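Local coordinates for protein carboxylesterase (Ferroplasma acidiphilum, PDB 3WJ2) that acts as a carboxylesterase of the alpha/beta-hydrolase fold, probably cleaving carboxylic esters into an acid and an alcohol, at residues Asp96-Phe101 / Asn295-Val300; Arg116-His121 / Asn215-Asn220; Asp132-Ile137 / Gly148-Ala153. One frame throughout, in Å; residues are numbered along the deposited sequence.

In the fold
All three contacts belong to an alpha/beta-hydrolase domain, at different depths. Contacts 1 and 3 are buried and apolar: contact 1 packs helix 96-106 against helix 291-303, and contact 3 lays helix 125-139 over strand 150-155. In this fold helices 96-106 and 291-303 lie on one face of the central sheet and helix 125-139 on the other. Contact 2, only partly buried, joins the loop before helix 125-139 to the end of helix 207-217, where a backbone carbonyl is met by alanine and proline while methionine and tyrosine add apolar packing. Its centre lies about 28 Å from that of contact 1. Along the sequence contact 3 nests inside contact 2, and contact 2 inside contact 1.

Contact 1 of 3, residues Asp96-Phe101 / Asn295-Val300; sequences DNYCRF and NIVKMV
The ring of Phe-101 meets Val-297 at its edge, where the CG1 methyl lies near the ring plane, 3.7 Å from Phe-101 CE2. The ring of Phe-287 stacks on the same phenylalanine, adding an aromatic neighbour to the aliphatic one. Lys-298 approaches more obliquely, through its aliphatic part: its CG comes to 3.6 Å from Phe-101 CZ. Phe-101 reaches both residues because its CG stands anti to the backbone N (chi1 -176°), which brings the ring up to helix 291-303. Val-297 likewise turns CG1 away from its own N, and this one methyl serves two rings, since Tyr-98 CE1 lies 4.4 Å from Val-297 CG1. The phenol of Tyr-98 ends in a hydrogen bond to the hydroxyl of Tyr-81, whose ring meets it at about 65°.

The two helices belong to the layer that, in alpha/beta hydrolases, brings the helix after the third strand together with the C-terminal one on one face of the sheet. Their short segments run 11.9 Å apart at 47°, a separation bridged by the long aromatic side chains. With an alanine here in place of Phe-101, Phe-287 would probably lose its stacking mate and a gap would be likely to open beside Val-297 CG1. Beyond its contact with the ring, Lys-298 ends in a salt bridge from NZ to Asp-306 of the second subunit. On helix 96-106, Arg-100 NE donates to Asp-96 OD2 at 2.8 Å.

Contact 2 of 3, residues Arg116-His121 / Asn215-Asn220; sequences RLAPEH and NMYSKN
The carbonyl oxygen of Met-216 is approached by several groups. Pro-119 CA brings a C-H to it, with 3.5 Å between Pro-119 CA and Met-216 O and an angle of 131° at the hydrogen, and the Ala-118 CB methyl stands 3.4 Å from the same Met-216 O. Its conventional hydrogen bond comes from Lys-122 NZ, which also binds Ser-218 O. Since Ser-218 is the first residue to leave helical geometry, the ammonium sits at the C-terminal end of helix 207-217, where the helix dipole would probably favour a positive charge.

The peptide before Pro-119 is cis, and this sharp bend presents two successive residues to the helix end: the CA atoms of Pro-119 and Met-216 are 4.9 Å apart. The two side chains lie alongside each other and point the same way. A bend at chi2 (-63°) turns the methionine chain so that Met-216 SD rests 3.9 Å from Pro-119 CB and equally far from Pro-119 CG, with Pro-29 of helix 29-43 touching both residues.

The loop 116-121 follows strand 109-113 and passes the His-Gly-Gly-Gly run that begins at His-83, which in esterases of the hormone-sensitive lipase family contributes backbone NH groups to the oxyanion hole, as it probably does here. Ala-118 shares a backbone hydrogen bond with Phe-87, just after that run, and the Phe-87 ring stacks on Tyr-217. At the edge of the tyrosine ring, near its plane, Ala-118 CB lies 4.2 Å from Tyr-217 CD1. Within the loop, Arg-116 CD lies above one face of the His-121 imidazole, toward the rim.

Contact 3 of 3, residues Asp132-Ile137 / Gly148-Ala153; sequences DSFHYI and GRIGVA
Helix 125-139 is the connecting helix of a beta-alpha-beta crossover, and here Phe-134 and Ile-137 pack on Ile-150 and Val-152 of the strand it leads to. Phe-134 meets both strand residues through its CD1-CE1 side. The Ile-150 CG2 methyl lies at the edge of its ring, near the plane and 3.9 Å from Phe-134 CE1, whereas Val-152 CG1 comes in obliquely, 3.9 Å from Phe-134 CD1. A first torsion near trans (chi1 165°) sends the phenylalanine ring across to the strand even though its CB sets off along the flank of the helix. One turn on, Ile-137 CG2 meets the other end of the same isoleucine, 4.3 Å from Ile-150 CD1.

The crossover joins strand 109-113 to strand 150-155 and skips over strand 78-82, whose Leu-80 touches both Phe-134 and Ile-150. Helix and strand run nearly antiparallel, at 160°, with their short segments 10.0 Å apart. Gly-151 stands between the two strand residues that face the helix. Gly-154 lies near the end of strand 150-155 and Ser-156 just after it, consistent with the nucleophile elbow of this fold, and Val-152 packs on Ala-162 and Cys-166 of the helix that follows. On its other side Phe-134 places CD2 over the centre of the His-135 imidazole, 3.7 Å above its plane, and His-135 NE2 lies in the plane of the phenyl ring, at its edge.

Contact 1 of 3, residues Asp96-Phe101 / Asn295-Val300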
# COMPACT_ATOMS: atom_id res chain seq x y z
N ASP B 96 -17.54 -12.00 -28.26
CA ASP B 96 -17.63 -11.36 -29.52
C ASP B 96 -17.86 -9.82 -29.45
O ASP B 96 -17.27 -9.05 -30.23
CB ASP B 96 -18.84 -12.08 -30.22
CG ASP B 96 -18.97 -11.68 -31.70
OD1 ASP B 96 -18.18 -12.13 -32.58
OD2 ASP B 96 -19.87 -10.80 -31.93
N ASN B 97 -18.69 -9.34 -28.51
CA ASN B 97 -18.94 -7.89 -28.39
C ASN B 97 -17.54 -7.19 -28.07
O ASN B 97 -17.23 -6.20 -28.72
CB ASN B 97 -19.89 -7.52 -27.27
CG ASN B 97 -21.37 -7.68 -27.69
OD1 ASN B 97 -21.66 -8.35 -28.71
ND2 ASN B 97 -22.26 -7.10 -26.93
N TYR B 98 -16.78 -7.82 -27.17
CA TYR B 98 -15.51 -7.21 -26.77
C TYR B 98 -14.47 -7.21 -27.92
O TYR B 98 -13.82 -6.22 -28.21
CB TYR B 98 -15.01 -7.98 -25.57
CG TYR B 98 -13.57 -7.60 -25.15
CD1 TYR B 98 -13.34 -6.50 -24.33
CD2 TYR B 98 -12.62 -8.55 -25.42
CE1 TYR B 98 -11.97 -6.21 -23.97
CE2 TYR B 98 -11.33 -8.30 -25.04
CZ TYR B 98 -11.08 -7.22 -24.30
OH TYR B 98 -9.79 -6.93 -23.82
N CYS B 99 -14.34 -8.34 -28.64
CA CYS B 99 -13.43 -8.40 -29.75
C CYS B 99 -13.76 -7.44 -30.89
O CYS B 99 -12.92 -6.83 -31.47
CB CYS B 99 -13.29 -9.82 -30.24
SG CYS B 99 -12.23 -10.79 -29.07
N ARG B 100 -15.07 -7.34 -31.17
CA ARG B 100 -15.51 -6.27 -32.06
C ARG B 100 -15.06 -4.86 -31.64
O ARG B 100 -14.55 -4.13 -32.46
CB ARG B 100 -17.05 -6.30 -32.16
CG ARG B 100 -17.58 -7.51 -33.03
CD ARG B 100 -19.05 -7.53 -32.72
NE ARG B 100 -19.75 -8.50 -33.56
CZ ARG B 100 -20.33 -8.23 -34.74
NH1 ARG B 100 -20.32 -7.01 -35.31
NH2 ARG B 100 -20.91 -9.25 -35.40
N PHE B 101 -15.21 -4.54 -30.35
CA PHE B 101 -14.75 -3.28 -29.86
C PHE B 101 -13.25 -3.10 -29.97
O PHE B 101 -12.80 -2.06 -30.39
CB PHE B 101 -15.22 -3.16 -28.39
CG PHE B 101 -14.88 -1.81 -27.76
CD1 PHE B 101 -15.59 -0.65 -28.15
CD2 PHE B 101 -13.88 -1.68 -26.80
CE1 PHE B 101 -15.34 0.57 -27.56
CE2 PHE B 101 -13.60 -0.43 -26.24
CZ PHE B 101 -14.34 0.69 -26.62
N ASN B 295 -12.71 3.51 -21.40
CA ASN B 295 -11.64 4.42 -21.77
C ASN B 295 -10.25 3.71 -21.62
O ASN B 295 -9.39 3.98 -22.45
CB ASN B 295 -11.68 5.63 -20.91
CG ASN B 295 -12.73 6.59 -21.37
OD1 ASN B 295 -13.50 7.11 -20.52
ND2 ASN B 295 -12.80 6.80 -22.64
N ILE B 296 -10.06 2.88 -20.62
CA ILE B 296 -8.74 2.13 -20.49
C ILE B 296 -8.57 1.22 -21.66
O ILE B 296 -7.46 1.17 -22.26
CB ILE B 296 -8.66 1.43 -19.11
CG1 ILE B 296 -8.49 2.50 -18.07
CG2 ILE B 296 -7.53 0.31 -19.06
CD1 ILE B 296 -8.78 1.92 -16.65
N VAL B 297 -9.63 0.47 -22.03
CA VAL B 297 -9.51 -0.40 -23.19
C VAL B 297 -9.25 0.43 -24.46
O VAL B 297 -8.44 0.06 -25.30
CB VAL B 297 -10.80 -1.26 -23.36
CG1 VAL B 297 -10.69 -2.07 -24.72
CG2 VAL B 297 -11.01 -2.17 -22.19
N LYS B 298 -9.98 1.56 -24.69
CA LYS B 298 -9.71 2.43 -25.84
C LYS B 298 -8.26 2.95 -25.90
O LYS B 298 -7.61 2.99 -26.95
CB LYS B 298 -10.64 3.67 -25.77
CG LYS B 298 -11.99 3.39 -26.20
CD LYS B 298 -12.95 4.65 -25.95
CE LYS B 298 -12.57 5.81 -26.66
NZ LYS B 298 -13.84 6.64 -26.55
N MET B 299 -7.71 3.31 -24.69
CA MET B 299 -6.33 3.83 -24.54
C MET B 299 -5.39 2.73 -25.13
O MET B 299 -4.51 3.04 -25.93
CB MET B 299 -5.99 4.09 -23.05
CG MET B 299 -6.42 5.41 -22.68
SD MET B 299 -6.03 5.34 -20.80
CE MET B 299 -6.07 7.00 -21.06
N VAL B 300 -5.53 1.53 -24.67
CA VAL B 300 -4.65 0.43 -25.09
C VAL B 300 -4.84 0.15 -26.56
O VAL B 300 -3.88 0.07 -27.33
CB VAL B 300 -4.91 -0.79 -24.22
CG1 VAL B 300 -4.13 -1.96 -24.79
CG2 VAL B 300 -4.43 -0.49 -22.75

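Contact 2 of 3, residues Arg116-His121 / Asn215-Asn220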
# COMPACT_ATOMS: atom_id res chain seq x y z
N ARG B 116 -8.23 -24.87 -25.94
CA ARG B 116 -8.95 -25.99 -25.22
C ARG B 116 -9.01 -25.64 -23.72
O ARG B 116 -8.06 -25.06 -23.12
CB ARG B 116 -8.26 -27.30 -25.48
CG ARG B 116 -8.49 -27.69 -26.99
CD ARG B 116 -7.64 -28.95 -27.35
NE ARG B 116 -6.22 -28.65 -27.18
CZ ARG B 116 -5.22 -29.53 -27.19
NH1 ARG B 116 -5.60 -30.83 -27.35
NH2 ARG B 116 -3.95 -29.17 -27.01
N LEU B 117 -10.13 -26.03 -23.10
CA LEU B 117 -10.42 -25.61 -21.75
C LEU B 117 -10.33 -26.78 -20.77
O LEU B 117 -10.54 -27.94 -21.08
CB LEU B 117 -11.87 -25.01 -21.67
CG LEU B 117 -12.00 -23.84 -22.61
CD1 LEU B 117 -13.58 -23.49 -22.69
CD2 LEU B 117 -11.20 -22.66 -22.08
N ALA B 118 -10.03 -26.41 -19.52
CA ALA B 118 -9.86 -27.35 -18.42
C ALA B 118 -11.20 -27.49 -17.69
O ALA B 118 -12.10 -26.63 -17.85
CB ALA B 118 -8.86 -26.72 -17.43
N PRO B 119 -11.37 -28.64 -16.97
CA PRO B 119 -10.40 -29.71 -16.70
C PRO B 119 -10.38 -30.79 -17.75
O PRO B 119 -9.52 -31.70 -17.63
CB PRO B 119 -10.95 -30.33 -15.36
CG PRO B 119 -12.46 -30.13 -15.57
CD PRO B 119 -12.62 -28.79 -16.21
N GLU B 120 -11.24 -30.67 -18.78
CA GLU B 120 -11.21 -31.70 -19.80
C GLU B 120 -9.85 -31.72 -20.47
O GLU B 120 -9.36 -32.79 -20.86
CB GLU B 120 -12.34 -31.54 -20.81
CG GLU B 120 -13.76 -31.62 -20.20
CD GLU B 120 -14.34 -30.28 -19.68
OE1 GLU B 120 -15.58 -30.23 -19.47
OE2 GLU B 120 -13.60 -29.29 -19.54
N HIS B 121 -9.24 -30.54 -20.57
CA HIS B 121 -7.95 -30.38 -21.21
C HIS B 121 -7.09 -29.57 -20.22
O HIS B 121 -7.28 -28.34 -20.06
CB HIS B 121 -8.03 -29.67 -22.56
CG HIS B 121 -8.92 -30.36 -23.53
ND1 HIS B 121 -8.51 -31.43 -24.30
CD2 HIS B 121 -10.21 -30.13 -23.83
CE1 HIS B 121 -9.56 -31.85 -25.01
NE2 HIS B 121 -10.59 -31.09 -24.74
N ASN B 215 -6.68 -25.38 -9.67
CA ASN B 215 -6.71 -26.82 -9.53
C ASN B 215 -7.33 -27.48 -10.78
O ASN B 215 -6.94 -28.62 -11.09
CB ASN B 215 -7.50 -27.24 -8.29
CG ASN B 215 -6.73 -26.97 -6.96
OD1 ASN B 215 -5.51 -26.76 -6.94
ND2 ASN B 215 -7.47 -26.94 -5.87
N MET B 216 -8.31 -26.84 -11.45
CA MET B 216 -8.86 -27.45 -12.64
C MET B 216 -7.86 -27.46 -13.80
O MET B 216 -7.85 -28.40 -14.61
CB MET B 216 -10.16 -26.78 -13.16
CG MET B 216 -11.40 -26.86 -12.22
SD MET B 216 -11.87 -28.61 -11.98
CE MET B 216 -13.08 -28.42 -10.68
N TYR B 217 -7.02 -26.44 -13.88
CA TYR B 217 -6.08 -26.33 -15.01
C TYR B 217 -4.81 -27.18 -14.80
O TYR B 217 -4.30 -27.77 -15.76
CB TYR B 217 -5.68 -24.84 -15.16
CG TYR B 217 -4.80 -24.47 -16.36
CD1 TYR B 217 -5.04 -25.00 -17.65
CD2 TYR B 217 -3.72 -23.58 -16.17
CE1 TYR B 217 -4.21 -24.60 -18.80
CE2 TYR B 217 -2.89 -23.22 -17.32
CZ TYR B 217 -3.12 -23.73 -18.51
OH TYR B 217 -2.33 -23.29 -19.52
N SER B 218 -4.31 -27.22 -13.59
CA SER B 218 -3.05 -27.95 -13.36
C SER B 218 -3.36 -29.43 -13.40
O SER B 218 -4.50 -29.84 -13.02
CB SER B 218 -2.42 -27.52 -12.02
OG SER B 218 -3.26 -27.96 -10.89
N LYS B 219 -2.41 -30.22 -13.88
CA LYS B 219 -2.49 -31.68 -13.71
C LYS B 219 -2.18 -32.09 -12.26
O LYS B 219 -2.85 -32.95 -11.66
CB LYS B 219 -1.51 -32.31 -14.64
CG LYS B 219 -2.10 -32.65 -15.96
CD LYS B 219 -1.21 -33.69 -16.60
CE LYS B 219 -1.85 -34.21 -17.88
NZ LYS B 219 -3.21 -34.86 -17.71
N ASN B 220 -1.16 -31.45 -11.68
CA ASN B 220 -0.98 -31.53 -10.23
C ASN B 220 -0.61 -30.13 -9.71
O ASN B 220 0.13 -29.38 -10.40
CB ASN B 220 0.17 -32.47 -9.93
CG ASN B 220 1.45 -32.01 -10.63
OD1 ASN B 220 2.20 -31.15 -10.11
ND2 ASN B 220 1.69 -32.55 -11.82

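Contact 3 of 3, residues Asp132-Ile137 / Gly148-Ala153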
# COMPACT_ATOMS: atom_id res chain seq x y z
N ASP B 132 1.21 -22.79 -30.34
CA ASP B 132 1.08 -23.38 -31.68
C ASP B 132 0.23 -22.53 -32.60
O ASP B 132 0.58 -22.41 -33.81
CB ASP B 132 0.54 -24.81 -31.59
CG ASP B 132 1.54 -25.78 -30.98
OD1 ASP B 132 2.80 -25.55 -30.93
OD2 ASP B 132 1.07 -26.85 -30.57
N SER B 133 -0.85 -21.87 -32.09
CA SER B 133 -1.67 -21.08 -33.00
C SER B 133 -0.90 -19.85 -33.50
O SER B 133 -1.08 -19.41 -34.62
CB SER B 133 -3.09 -20.70 -32.45
OG SER B 133 -2.92 -19.93 -31.24
N PHE B 134 -0.04 -19.23 -32.61
CA PHE B 134 0.74 -18.10 -33.01
C PHE B 134 1.65 -18.53 -34.17
O PHE B 134 1.71 -17.83 -35.16
CB PHE B 134 1.55 -17.54 -31.78
CG PHE B 134 2.63 -16.59 -32.25
CD1 PHE B 134 2.29 -15.36 -32.82
CD2 PHE B 134 3.99 -17.02 -32.26
CE1 PHE B 134 3.29 -14.49 -33.36
CE2 PHE B 134 4.95 -16.14 -32.82
CZ PHE B 134 4.59 -14.93 -33.38
N HIS B 135 2.33 -19.66 -33.94
CA HIS B 135 3.27 -20.06 -35.01
C HIS B 135 2.55 -20.48 -36.25
O HIS B 135 3.04 -20.19 -37.39
CB HIS B 135 4.25 -21.11 -34.47
CG HIS B 135 5.33 -20.52 -33.61
ND1 HIS B 135 6.33 -19.70 -34.10
CD2 HIS B 135 5.46 -20.51 -32.27
CE1 HIS B 135 7.09 -19.30 -33.09
NE2 HIS B 135 6.59 -19.80 -31.96
N TYR B 136 1.39 -21.10 -36.13
CA TYR B 136 0.60 -21.48 -37.33
C TYR B 136 0.20 -20.26 -38.15
O TYR B 136 0.41 -20.23 -39.40
CB TYR B 136 -0.60 -22.28 -36.87
CG TYR B 136 -1.55 -22.80 -37.96
CD1 TYR B 136 -1.62 -24.12 -38.28
CD2 TYR B 136 -2.51 -21.93 -38.46
CE1 TYR B 136 -2.60 -24.57 -39.20
CE2 TYR B 136 -3.48 -22.36 -39.35
CZ TYR B 136 -3.51 -23.68 -39.72
OH TYR B 136 -4.56 -24.11 -40.60
N ILE B 137 -0.39 -19.27 -37.48
CA ILE B 137 -0.79 -18.07 -38.19
C ILE B 137 0.39 -17.29 -38.72
O ILE B 137 0.32 -16.75 -39.85
CB ILE B 137 -1.75 -17.21 -37.34
CG1 ILE B 137 -3.00 -18.06 -37.10
CG2 ILE B 137 -2.16 -15.94 -38.13
CD1 ILE B 137 -3.86 -17.60 -35.85
N GLY B 148 1.49 -7.56 -42.65
CA GLY B 148 2.42 -6.90 -41.72
C GLY B 148 2.72 -7.81 -40.54
O GLY B 148 3.02 -9.03 -40.72
N ARG B 149 2.66 -7.22 -39.35
CA ARG B 149 3.20 -7.88 -38.13
C ARG B 149 2.09 -8.50 -37.33
O ARG B 149 0.91 -8.24 -37.60
CB ARG B 149 3.96 -6.91 -37.22
CG ARG B 149 5.21 -6.26 -37.89
CD ARG B 149 6.15 -5.41 -36.95
NE ARG B 149 7.40 -4.99 -37.61
CZ ARG B 149 7.61 -3.80 -38.19
NH1 ARG B 149 6.63 -2.90 -38.24
NH2 ARG B 149 8.80 -3.49 -38.76
N ILE B 150 2.45 -9.45 -36.46
CA ILE B 150 1.49 -10.16 -35.57
C ILE B 150 1.92 -10.03 -34.15
O ILE B 150 3.08 -10.40 -33.83
CB ILE B 150 1.45 -11.62 -36.00
CG1 ILE B 150 1.02 -11.72 -37.50
CG2 ILE B 150 0.44 -12.40 -35.12
CD1 ILE B 150 1.09 -13.15 -38.00
N GLY B 151 0.98 -9.53 -33.32
CA GLY B 151 1.20 -9.51 -31.81
C GLY B 151 0.21 -10.47 -31.18
O GLY B 151 -0.57 -11.13 -31.85
N VAL B 152 0.36 -10.56 -29.87
CA VAL B 152 -0.54 -11.44 -29.10
C VAL B 152 -1.10 -10.68 -27.94
O VAL B 152 -0.50 -9.72 -27.47
CB VAL B 152 0.14 -12.73 -28.60
CG1 VAL B 152 0.55 -13.61 -29.82
CG2 VAL B 152 1.40 -12.44 -27.71
N ALA B 153 -2.29 -11.11 -27.49
CA ALA B 153 -2.97 -10.35 -26.43
C ALA B 153 -3.93 -11.25 -25.71
O ALA B 153 -4.32 -12.30 -26.26
CB ALA B 153 -3.71 -9.21 -27.09